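Local coordinates for M32 carboxypeptidase (Pyrococcus furiosus, PDB 1KA2), which removes amino acids one at a time from the C-terminus of peptides with broad specificity, as a cobalt-dependent, homodimeric metallocarboxypeptidase, at residues A[98-103]-A[143-148]; A[133-138]-A[378-383]; A[430-435]-A[481-486]. One frame throughout, in Å; residues are numbered along the deposited sequence.

Contact 1: residues A[98-103]-A[143-148]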
loop_
_atom_site.group_PDB
_atom_site.type_symbol
_atom_site.label_atom_id
_atom_site.label_comp_id
_atom_site.label_asym_id
_atom_site.label_seq_id
_atom_site.Cartn_x
_atom_site.Cartn_y
_atom_site.Cartn_z
ATOM N N ARG A 98 -4.111 1.511 -28.502
ATOM C CA ARG A 98 -5.219 1.762 -29.420
ATOM C C ARG A 98 -5.456 0.681 -30.474
ATOM O O ARG A 98 -6.279 0.858 -31.368
ATOM C CB ARG A 98 -5.056 3.121 -30.109
ATOM C CG ARG A 98 -3.770 3.308 -30.884
ATOM C CD ARG A 98 -3.743 4.692 -31.525
ATOM N NE ARG A 98 -2.418 5.049 -32.029
ATOM C CZ ARG A 98 -2.147 6.173 -32.689
ATOM N NH1 ARG A 98 -3.117 7.048 -32.929
ATOM N NH2 ARG A 98 -0.906 6.430 -33.096
ATOM N N ALA A 99 -4.741 -0.437 -30.361
ATOM C CA ALA A 99 -4.893 -1.542 -31.306
ATOM C C ALA A 99 -6.183 -2.299 -31.008
ATOM O O ALA A 99 -6.849 -2.803 -31.918
ATOM C CB ALA A 99 -3.699 -2.487 -31.200
ATOM N N PHE A 100 -6.530 -2.360 -29.724
ATOM C CA PHE A 100 -7.725 -3.067 -29.272
ATOM C C PHE A 100 -8.973 -2.202 -29.134
ATOM O O PHE A 100 -8.978 -1.208 -28.409
ATOM C CB PHE A 100 -7.467 -3.734 -27.916
ATOM C CG PHE A 100 -6.420 -4.822 -27.940
ATOM C CD1 PHE A 100 -6.003 -5.416 -26.749
ATOM C CD2 PHE A 100 -5.849 -5.248 -29.136
ATOM C CE1 PHE A 100 -5.035 -6.415 -26.750
ATOM C CE2 PHE A 100 -4.882 -6.243 -29.146
ATOM C CZ PHE A 100 -4.472 -6.830 -27.955
ATOM N N PRO A 101 -10.053 -2.576 -29.827
ATOM C CA PRO A 101 -11.299 -1.809 -29.739
ATOM C C PRO A 101 -11.793 -1.912 -28.294
ATOM O O PRO A 101 -11.670 -2.967 -27.673
ATOM C CB PRO A 101 -12.227 -2.545 -30.703
ATOM C CG PRO A 101 -11.286 -3.150 -31.694
ATOM C CD PRO A 101 -10.161 -3.646 -30.832
ATOM N N PRO A 102 -12.344 -0.822 -27.738
ATOM C CA PRO A 102 -12.832 -0.881 -26.358
ATOM C C PRO A 102 -13.745 -2.086 -26.111
ATOM O O PRO A 102 -13.793 -2.620 -25.005
ATOM C CB PRO A 102 -13.550 0.464 -26.178
ATOM C CG PRO A 102 -13.895 0.880 -27.582
ATOM C CD PRO A 102 -12.655 0.479 -28.345
ATOM N N GLU A 103 -14.467 -2.522 -27.136
ATOM C CA GLU A 103 -15.331 -3.675 -26.949
ATOM C C GLU A 103 -14.509 -4.942 -26.777
ATOM O O GLU A 103 -14.861 -5.814 -25.977
ATOM C CB GLU A 103 -16.300 -3.848 -28.122
ATOM C CG GLU A 103 -17.630 -3.152 -27.892
ATOM C CD GLU A 103 -18.239 -3.479 -26.529
ATOM O OE1 GLU A 103 -17.597 -4.194 -25.728
ATOM O OE2 GLU A 103 -19.364 -3.015 -26.251
ATOM N N LYS A 143 -5.859 -14.993 -31.574
ATOM C CA LYS A 143 -5.758 -14.794 -33.019
ATOM C C LYS A 143 -6.265 -13.403 -33.372
ATOM O O LYS A 143 -5.595 -12.657 -34.089
ATOM C CB LYS A 143 -6.564 -15.857 -33.769
ATOM C CG LYS A 143 -5.978 -17.264 -33.700
ATOM C CD LYS A 143 -7.073 -18.315 -33.857
ATOM C CE LYS A 143 -6.907 -19.156 -35.108
ATOM N NZ LYS A 143 -5.667 -19.972 -35.077
ATOM N N ARG A 144 -7.441 -13.042 -32.861
ATOM C CA ARG A 144 -7.983 -11.714 -33.140
ATOM C C ARG A 144 -6.924 -10.680 -32.754
ATOM O O ARG A 144 -6.604 -9.793 -33.539
ATOM C CB ARG A 144 -9.258 -11.432 -32.322
ATOM C CG ARG A 144 -10.417 -12.412 -32.510
ATOM C CD ARG A 144 -11.571 -11.811 -33.301
ATOM N NE ARG A 144 -12.102 -10.554 -32.759
ATOM C CZ ARG A 144 -12.808 -10.430 -31.635
ATOM N NH1 ARG A 144 -13.086 -11.489 -30.888
ATOM N NH2 ARG A 144 -13.265 -9.238 -31.270
ATOM N N ALA A 145 -6.383 -10.812 -31.542
ATOM C CA ALA A 145 -5.378 -9.880 -31.027
ATOM C C ALA A 145 -4.190 -9.738 -31.961
ATOM O O ALA A 145 -3.672 -8.637 -32.158
ATOM C CB ALA A 145 -4.907 -10.324 -29.640
ATOM N N ALA A 146 -3.762 -10.855 -32.533
ATOM C CA ALA A 146 -2.643 -10.834 -33.457
ATOM C C ALA A 146 -3.010 -9.970 -34.665
ATOM O O ALA A 146 -2.187 -9.190 -35.153
ATOM C CB ALA A 146 -2.294 -12.251 -33.897
ATOM N N GLU A 147 -4.249 -10.106 -35.138
ATOM C CA GLU A 147 -4.715 -9.324 -36.284
ATOM C C GLU A 147 -4.852 -7.841 -35.926
ATOM O O GLU A 147 -4.576 -6.976 -36.750
ATOM C CB GLU A 147 -6.059 -9.867 -36.803
ATOM C CG GLU A 147 -6.001 -11.323 -37.265
ATOM C CD GLU A 147 -4.996 -11.534 -38.380
ATOM O OE1 GLU A 147 -4.489 -12.664 -38.521
ATOM O OE2 GLU A 147 -4.717 -10.571 -39.122
ATOM N N TYR A 148 -5.278 -7.547 -34.699
ATOM C CA TYR A 148 -5.422 -6.155 -34.272
ATOM C C TYR A 148 -4.053 -5.494 -34.152
ATOM O O TYR A 148 -3.887 -4.326 -34.505
ATOM C CB TYR A 148 -6.153 -6.075 -32.929
ATOM C CG TYR A 148 -7.655 -6.233 -33.029
ATOM C CD1 TYR A 148 -8.340 -7.110 -32.183
ATOM C CD2 TYR A 148 -8.398 -5.483 -33.946
ATOM C CE1 TYR A 148 -9.733 -7.238 -32.244
ATOM C CE2 TYR A 148 -9.790 -5.602 -34.017
ATOM C CZ TYR A 148 -10.449 -6.481 -33.161
ATOM O OH TYR A 148 -11.817 -6.608 -33.221
HETATM O O HOH W 1 -5.803 -2.524 -34.715
#
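The tight corner between helix 81-99 and helix 102-124 packs against the last turns of helix 132-149, chiefly where Pro-101 and Phe-100 meet Tyr-148. Pro-101, the N-cap residue of helix 102-124, lays its ring over one face of the phenol: CD of Pro-101 sits 3.7 Å from the centroid of the Tyr-148 ring and only 12° off its normal, a CH-pi contact. CG of Pro-101 lies farther out, 3.7 Å from CE2 of Tyr-148. Phe-100 sets out away from helix 132-149 at CB, but with CG anti to the carbonyl carbon (chi1 -64°) the ring swings back. There its edge meets CB of Tyr-148, 3.9 Å from CD2 of Phe-100, and CZ of Phe-100 reaches CB of the buried Ala-145, also at 3.9 Å. Phe-104, in the first turn of helix 102-124, meets both aromatic rings and adds to the cluster. Where the helices end, one water donates to two carbonyls, O of Ala-99 at 3.0 Å and O of Tyr-148 at 2.6 Å. The direct contact is therefore apolar and aromatic, with the proline's CH groups set against the pi cloud of the tyrosine; the polar link is left to a water that satisfies two backbone acceptors at once.

Contact 2: residues A[133-138]-A[378-383]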
loop_
_atom_site.group_PDB
_atom_site.type_symbol
_atom_site.label_atom_id
_atom_site.label_comp_id
_atom_site.label_asym_id
_atom_site.label_seq_id
_atom_site.Cartn_x
_atom_site.Cartn_y
_atom_site.Cartn_z
ATOM N N PRO A 133 -13.725 -25.445 -23.067
ATOM C CA PRO A 133 -14.393 -24.391 -23.844
ATOM C C PRO A 133 -13.755 -23.018 -23.637
ATOM O O PRO A 133 -13.649 -22.234 -24.574
ATOM C CB PRO A 133 -15.838 -24.457 -23.348
ATOM C CG PRO A 133 -15.684 -24.911 -21.928
ATOM C CD PRO A 133 -14.638 -26.004 -22.055
ATOM N N TRP A 134 -13.327 -22.737 -22.410
ATOM C CA TRP A 134 -12.684 -21.463 -22.103
ATOM C C TRP A 134 -11.382 -21.320 -22.869
ATOM O O TRP A 134 -11.003 -20.205 -23.253
ATOM C CB TRP A 134 -12.408 -21.334 -20.603
ATOM C CG TRP A 134 -13.646 -21.106 -19.808
ATOM C CD1 TRP A 134 -14.290 -22.007 -19.010
ATOM C CD2 TRP A 134 -14.430 -19.911 -19.779
ATOM N NE1 TRP A 134 -15.431 -21.447 -18.487
ATOM C CE2 TRP A 134 -15.542 -20.160 -18.944
ATOM C CE3 TRP A 134 -14.302 -18.650 -20.381
ATOM C CZ2 TRP A 134 -16.524 -19.192 -18.695
ATOM C CZ3 TRP A 134 -15.275 -17.692 -20.135
ATOM C CH2 TRP A 134 -16.374 -17.970 -19.300
ATOM N N LEU A 135 -10.700 -22.444 -23.095
ATOM C CA LEU A 135 -9.440 -22.422 -23.832
ATOM C C LEU A 135 -9.696 -22.104 -25.307
ATOM O O LEU A 135 -8.892 -21.435 -25.952
ATOM C CB LEU A 135 -8.709 -23.760 -23.718
ATOM C CG LEU A 135 -7.205 -23.678 -23.420
ATOM C CD1 LEU A 135 -6.537 -25.019 -23.741
ATOM C CD2 LEU A 135 -6.567 -22.569 -24.226
ATOM N N ASP A 136 -10.812 -22.591 -25.844
ATOM C CA ASP A 136 -11.151 -22.317 -27.239
ATOM C C ASP A 136 -11.473 -20.828 -27.389
ATOM O O ASP A 136 -11.152 -20.217 -28.404
ATOM C CB ASP A 136 -12.356 -23.157 -27.693
ATOM C CG ASP A 136 -11.999 -24.614 -27.937
ATOM O OD1 ASP A 136 -11.031 -24.870 -28.690
ATOM O OD2 ASP A 136 -12.689 -25.506 -27.385
ATOM N N LYS A 137 -12.114 -20.252 -26.378
ATOM C CA LYS A 137 -12.452 -18.836 -26.422
ATOM C C LYS A 137 -11.187 -17.998 -26.363
ATOM O O LYS A 137 -11.083 -16.973 -27.034
ATOM C CB LYS A 137 -13.364 -18.453 -25.257
ATOM C CG LYS A 137 -14.810 -18.892 -25.408
ATOM C CD LYS A 137 -15.619 -18.431 -24.205
ATOM C CE LYS A 137 -17.084 -18.815 -24.321
ATOM N NZ LYS A 137 -17.848 -18.342 -23.132
ATOM N N ILE A 138 -10.224 -18.435 -25.562
ATOM C CA ILE A 138 -8.974 -17.700 -25.430
ATOM C C ILE A 138 -8.116 -17.837 -26.685
ATOM O O ILE A 138 -7.364 -16.927 -27.028
ATOM C CB ILE A 138 -8.206 -18.152 -24.162
ATOM C CG1 ILE A 138 -8.979 -17.680 -22.922
ATOM C CG2 ILE A 138 -6.797 -17.592 -24.163
ATOM C CD1 ILE A 138 -8.320 -17.987 -21.616
ATOM N N ILE A 378 -6.078 -25.190 -34.514
ATOM C CA ILE A 378 -5.928 -26.174 -33.458
ATOM C C ILE A 378 -7.177 -26.270 -32.596
ATOM O O ILE A 378 -7.906 -25.305 -32.379
ATOM C CB ILE A 378 -4.726 -25.886 -32.576
ATOM C CG1 ILE A 378 -3.483 -25.797 -33.461
ATOM C CG2 ILE A 378 -4.586 -26.999 -31.540
ATOM C CD1 ILE A 378 -3.230 -27.033 -34.287
ATOM N N LYS A 379 -7.383 -27.466 -32.080
ATOM C CA LYS A 379 -8.535 -27.803 -31.267
ATOM C C LYS A 379 -8.197 -28.012 -29.787
ATOM O O LYS A 379 -7.358 -28.841 -29.452
ATOM C CB LYS A 379 -9.148 -29.061 -31.882
ATOM C CG LYS A 379 -8.143 -29.886 -32.727
ATOM C CD LYS A 379 -8.495 -29.854 -34.221
ATOM C CE LYS A 379 -10.015 -29.959 -34.414
ATOM N NZ LYS A 379 -10.433 -30.014 -35.833
ATOM N N ALA A 380 -8.856 -27.264 -28.908
ATOM C CA ALA A 380 -8.589 -27.374 -27.475
ATOM C C ALA A 380 -8.644 -28.809 -26.961
ATOM O O ALA A 380 -7.774 -29.254 -26.202
ATOM C CB ALA A 380 -9.567 -26.525 -26.700
ATOM N N LYS A 381 -9.685 -29.521 -27.372
ATOM C CA LYS A 381 -9.864 -30.905 -26.963
ATOM C C LYS A 381 -8.666 -31.759 -27.368
ATOM O O LYS A 381 -8.463 -32.831 -26.830
ATOM C CB LYS A 381 -11.119 -31.496 -27.603
ATOM C CG LYS A 381 -10.973 -31.723 -29.100
ATOM C CD LYS A 381 -11.959 -32.778 -29.587
ATOM C CE LYS A 381 -11.642 -33.237 -31.011
ATOM N NZ LYS A 381 -12.407 -34.448 -31.426
ATOM N N ASP A 382 -7.876 -31.283 -28.320
ATOM C CA ASP A 382 -6.715 -32.034 -28.781
ATOM C C ASP A 382 -5.379 -31.603 -28.194
ATOM O O ASP A 382 -4.351 -32.234 -28.451
ATOM C CB ASP A 382 -6.643 -31.976 -30.309
ATOM C CG ASP A 382 -7.679 -32.860 -30.970
ATOM O OD1 ASP A 382 -7.300 -33.959 -31.409
ATOM O OD2 ASP A 382 -8.857 -32.457 -31.033
ATOM N N LEU A 383 -5.393 -30.527 -27.416
ATOM C CA LEU A 383 -4.165 -30.015 -26.816
ATOM C C LEU A 383 -3.540 -30.949 -25.769
ATOM O O LEU A 383 -2.329 -31.200 -25.794
ATOM C CB LEU A 383 -4.419 -28.625 -26.217
ATOM C CG LEU A 383 -4.674 -27.544 -27.275
ATOM C CD1 LEU A 383 -4.997 -26.218 -26.609
ATOM C CD2 LEU A 383 -3.445 -27.408 -28.183
HETATM O O HOH W 2 -12.048 -28.255 -27.914
#
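Asp-136 and Ala-380 carry the polar half of this contact, and Leu-135 with Leu-383 the apolar half. Asp-136 has CG anti to the carbonyl carbon (chi1 -75°), which brings the carboxylate up against the turn at 380-382. N of Ala-380 donates to OD1 of Asp-136 at 3.2 Å with an N-H...O angle of 147°, arriving on the syn side and tilted from the carboxylate plane. The second oxygen serves the next amide through a water: this water donates to OD2 of Asp-136 at 2.9 Å and accepts from N of Lys-381 at 2.7 Å. Both oxygens are thus engaged with successive backbone amides, one directly and one at second hand, which should limit rotation of the carboxylate. The methyl of Ala-380 points at the helix and sits against the carboxylate, and CB of Ala-380 also lies 4.2 Å from CB of Leu-135. Leu-135 takes an unusual first torsion, chi1 -135°, and its chain crosses that of Leu-383 at a slant; the CD1 atoms of Leu-135 and Leu-383 are 3.5 Å apart, tighter than normal van der Waals contact. Phe-128 also touches Leu-135, and Met-373 and Ile-406 touch Leu-383, extending this apolar patch. The first amides of the 3-10 turn, just ahead of helix 383-395, are met by a carboxylate from a neighbouring helix, one directly and one through water, an arrangement resembling helix N-terminal capping but supplied from a distant part of this mostly helical fold.

Contact 3: residues A[430-435]-A[481-486]; sequences SAQLYY and IGEDMD
Gln-432 pushes its amide from helix 421-440 into the curve of the 481-486 loop, its NE2 end overlapping the carboxylate of Glu-483. The side chain runs out extended, with CG opposite the backbone N (chi1 -156°), and this length carries the amide to the loop backbone. NE2 of Gln-432 gives two bonds: one to O of Asp-484 at 2.8 Å, nearly straight at 165° and lying in the amide plane, the other to OE2 of Glu-483, also 2.8 Å but more bent. That carboxylate comes from the opposite direction, its plane turned 69° from the amide, and is met on its anti side. Its OE2 is shared with NE2 of His-436, one turn further along helix 421-440. The amide oxygen takes the third bond: N of Asp-486 donates to OE1 of Gln-432 at 2.9 Å, from above the carbonyl plane. Beside this polar grip, CD2 of Leu-433 rests 3.9 Å from CG1 of Ile-481, the two chains crossing at about a right angle. Asp-486 itself weakly caps N of Glu-488 as helix 488-498 begins. Three bonds fix which way round the buried amide sits, oxygen to a backbone NH and nitrogen to two acceptors; Gln-432 thereby gives polar partners to two backbone groups and one carboxylate of the loop between helices 473-481 and 488-498.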
loop_
_atom_site.group_PDB
_atom_site.type_symbol
_atom_site.label_atom_id
_atom_site.label_comp_id
_atom_site.label_asym_id
_atom_site.label_seq_id
_atom_site.Cartn_x
_atom_site.Cartn_y
_atom_site.Cartn_z
ATOM N N SER A 430 21.366 -15.257 -19.218
ATOM C CA SER A 430 22.124 -15.255 -17.957
ATOM C C SER A 430 23.484 -15.921 -18.146
ATOM O O SER A 430 24.477 -15.552 -17.495
ATOM C CB SER A 430 21.364 -15.959 -16.814
ATOM O OG SER A 430 21.327 -17.371 -16.969
ATOM N N ALA A 431 23.513 -16.898 -19.049
ATOM C CA ALA A 431 24.736 -17.630 -19.366
ATOM C C ALA A 431 25.672 -16.715 -20.151
ATOM O O ALA A 431 26.829 -16.538 -19.787
ATOM C CB ALA A 431 24.406 -18.867 -20.192
ATOM N N GLN A 432 25.147 -16.119 -21.216
ATOM C CA GLN A 432 25.921 -15.222 -22.066
ATOM C C GLN A 432 26.559 -14.100 -21.245
ATOM O O GLN A 432 27.745 -13.813 -21.380
ATOM C CB GLN A 432 25.008 -14.638 -23.154
ATOM C CG GLN A 432 25.732 -14.167 -24.418
ATOM C CD GLN A 432 24.774 -13.819 -25.554
ATOM O OE1 GLN A 432 23.658 -14.341 -25.622
ATOM N NE2 GLN A 432 25.214 -12.951 -26.462
ATOM N N LEU A 433 25.760 -13.466 -20.395
ATOM C CA LEU A 433 26.257 -12.388 -19.557
ATOM C C LEU A 433 27.372 -12.858 -18.649
ATOM O O LEU A 433 28.299 -12.104 -18.362
ATOM C CB LEU A 433 25.117 -11.795 -18.715
ATOM C CG LEU A 433 24.084 -11.009 -19.528
ATOM C CD1 LEU A 433 22.985 -10.430 -18.628
ATOM C CD2 LEU A 433 24.826 -9.907 -20.282
ATOM N N TYR A 434 27.272 -14.097 -18.179
ATOM C CA TYR A 434 28.287 -14.655 -17.288
ATOM C C TYR A 434 29.671 -14.654 -17.922
ATOM O O TYR A 434 30.652 -14.272 -17.280
ATOM C CB TYR A 434 27.932 -16.090 -16.875
ATOM C CG TYR A 434 29.115 -16.856 -16.318
ATOM C CD1 TYR A 434 29.751 -16.445 -15.137
ATOM C CD2 TYR A 434 29.637 -17.962 -16.998
ATOM C CE1 TYR A 434 30.885 -17.118 -14.650
ATOM C CE2 TYR A 434 30.762 -18.637 -16.525
ATOM C CZ TYR A 434 31.381 -18.213 -15.352
ATOM O OH TYR A 434 32.481 -18.897 -14.887
ATOM N N TYR A 435 29.750 -15.090 -19.177
ATOM C CA TYR A 435 31.030 -15.145 -19.880
ATOM C C TYR A 435 31.572 -13.767 -20.219
ATOM O O TYR A 435 32.781 -13.570 -20.261
ATOM C CB TYR A 435 30.912 -16.011 -21.139
ATOM C CG TYR A 435 30.784 -17.483 -20.798
ATOM C CD1 TYR A 435 29.631 -18.199 -21.111
ATOM C CD2 TYR A 435 31.790 -18.137 -20.087
ATOM C CE1 TYR A 435 29.477 -19.532 -20.717
ATOM C CE2 TYR A 435 31.645 -19.468 -19.685
ATOM C CZ TYR A 435 30.485 -20.158 -19.998
ATOM O OH TYR A 435 30.321 -21.454 -19.551
ATOM N N ILE A 481 26.763 -5.671 -25.160
ATOM C CA ILE A 481 27.494 -6.929 -25.227
ATOM C C ILE A 481 28.163 -7.207 -26.577
ATOM O O ILE A 481 28.747 -8.269 -26.792
ATOM C CB ILE A 481 26.544 -8.080 -24.821
ATOM C CG1 ILE A 481 26.089 -7.855 -23.378
ATOM C CG2 ILE A 481 27.222 -9.424 -24.933
ATOM C CD1 ILE A 481 27.229 -7.572 -22.420
ATOM N N GLY A 482 28.091 -6.235 -27.479
ATOM C CA GLY A 482 28.707 -6.389 -28.781
ATOM C C GLY A 482 28.137 -7.516 -29.619
ATOM O O GLY A 482 28.731 -7.920 -30.618
ATOM N N GLU A 483 26.984 -8.033 -29.219
ATOM C CA GLU A 483 26.356 -9.109 -29.969
ATOM C C GLU A 483 24.894 -9.299 -29.601
ATOM O O GLU A 483 24.327 -8.538 -28.810
ATOM C CB GLU A 483 27.127 -10.427 -29.776
ATOM C CG GLU A 483 27.564 -10.709 -28.343
ATOM C CD GLU A 483 28.240 -12.058 -28.186
ATOM O OE1 GLU A 483 29.101 -12.402 -29.020
ATOM O OE2 GLU A 483 27.921 -12.775 -27.222
ATOM N N ASP A 484 24.292 -10.314 -30.204
ATOM C CA ASP A 484 22.897 -10.644 -29.971
ATOM C C ASP A 484 22.829 -11.906 -29.121
ATOM O O ASP A 484 23.845 -12.557 -28.878
ATOM C CB ASP A 484 22.198 -10.882 -31.311
ATOM C CG ASP A 484 22.149 -9.639 -32.169
ATOM O OD1 ASP A 484 21.210 -8.835 -32.003
ATOM O OD2 ASP A 484 23.059 -9.459 -33.002
ATOM N N MET A 485 21.630 -12.244 -28.663
ATOM C CA MET A 485 21.452 -13.438 -27.858
ATOM C C MET A 485 21.934 -14.633 -28.675
ATOM O O MET A 485 21.750 -14.678 -29.890
ATOM C CB MET A 485 19.970 -13.617 -27.491
ATOM C CG MET A 485 19.672 -14.897 -26.723
ATOM S SD MET A 485 17.943 -15.068 -26.239
ATOM C CE MET A 485 17.295 -16.053 -27.566
ATOM N N ASP A 486 22.570 -15.583 -28.002
ATOM C CA ASP A 486 23.059 -16.794 -28.649
ATOM C C ASP A 486 22.981 -17.947 -27.663
ATOM O O ASP A 486 23.758 -18.026 -26.709
ATOM C CB ASP A 486 24.498 -16.621 -29.133
ATOM C CG ASP A 486 25.126 -17.936 -29.575
ATOM O OD1 ASP A 486 24.480 -18.696 -30.332
ATOM O OD2 ASP A 486 26.271 -18.209 -29.167
#

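Contacts 1 and 2 share helix 132-149: its later turns hold the corner at 98-103, its earlier ones the loop 378-383. Their centres are 20 Å apart, yet the nearest atoms come to about 5 Å without touching. Along the sequence the two are interleaved, and the shared helix meets both the early segment 98-103 and the later 378-383. Contact 3 stands apart, closed within the C-terminal portion, with its centre 35 Å from that of contact 1 and 37 Å from that of contact 2. It is also the one near the metal site, which holds magnesium here in place of the catalytic cobalt: the side chain of Leu-433 lies about 10 Å from that of Glu-299 and about 14 Å from the bound magnesium ion.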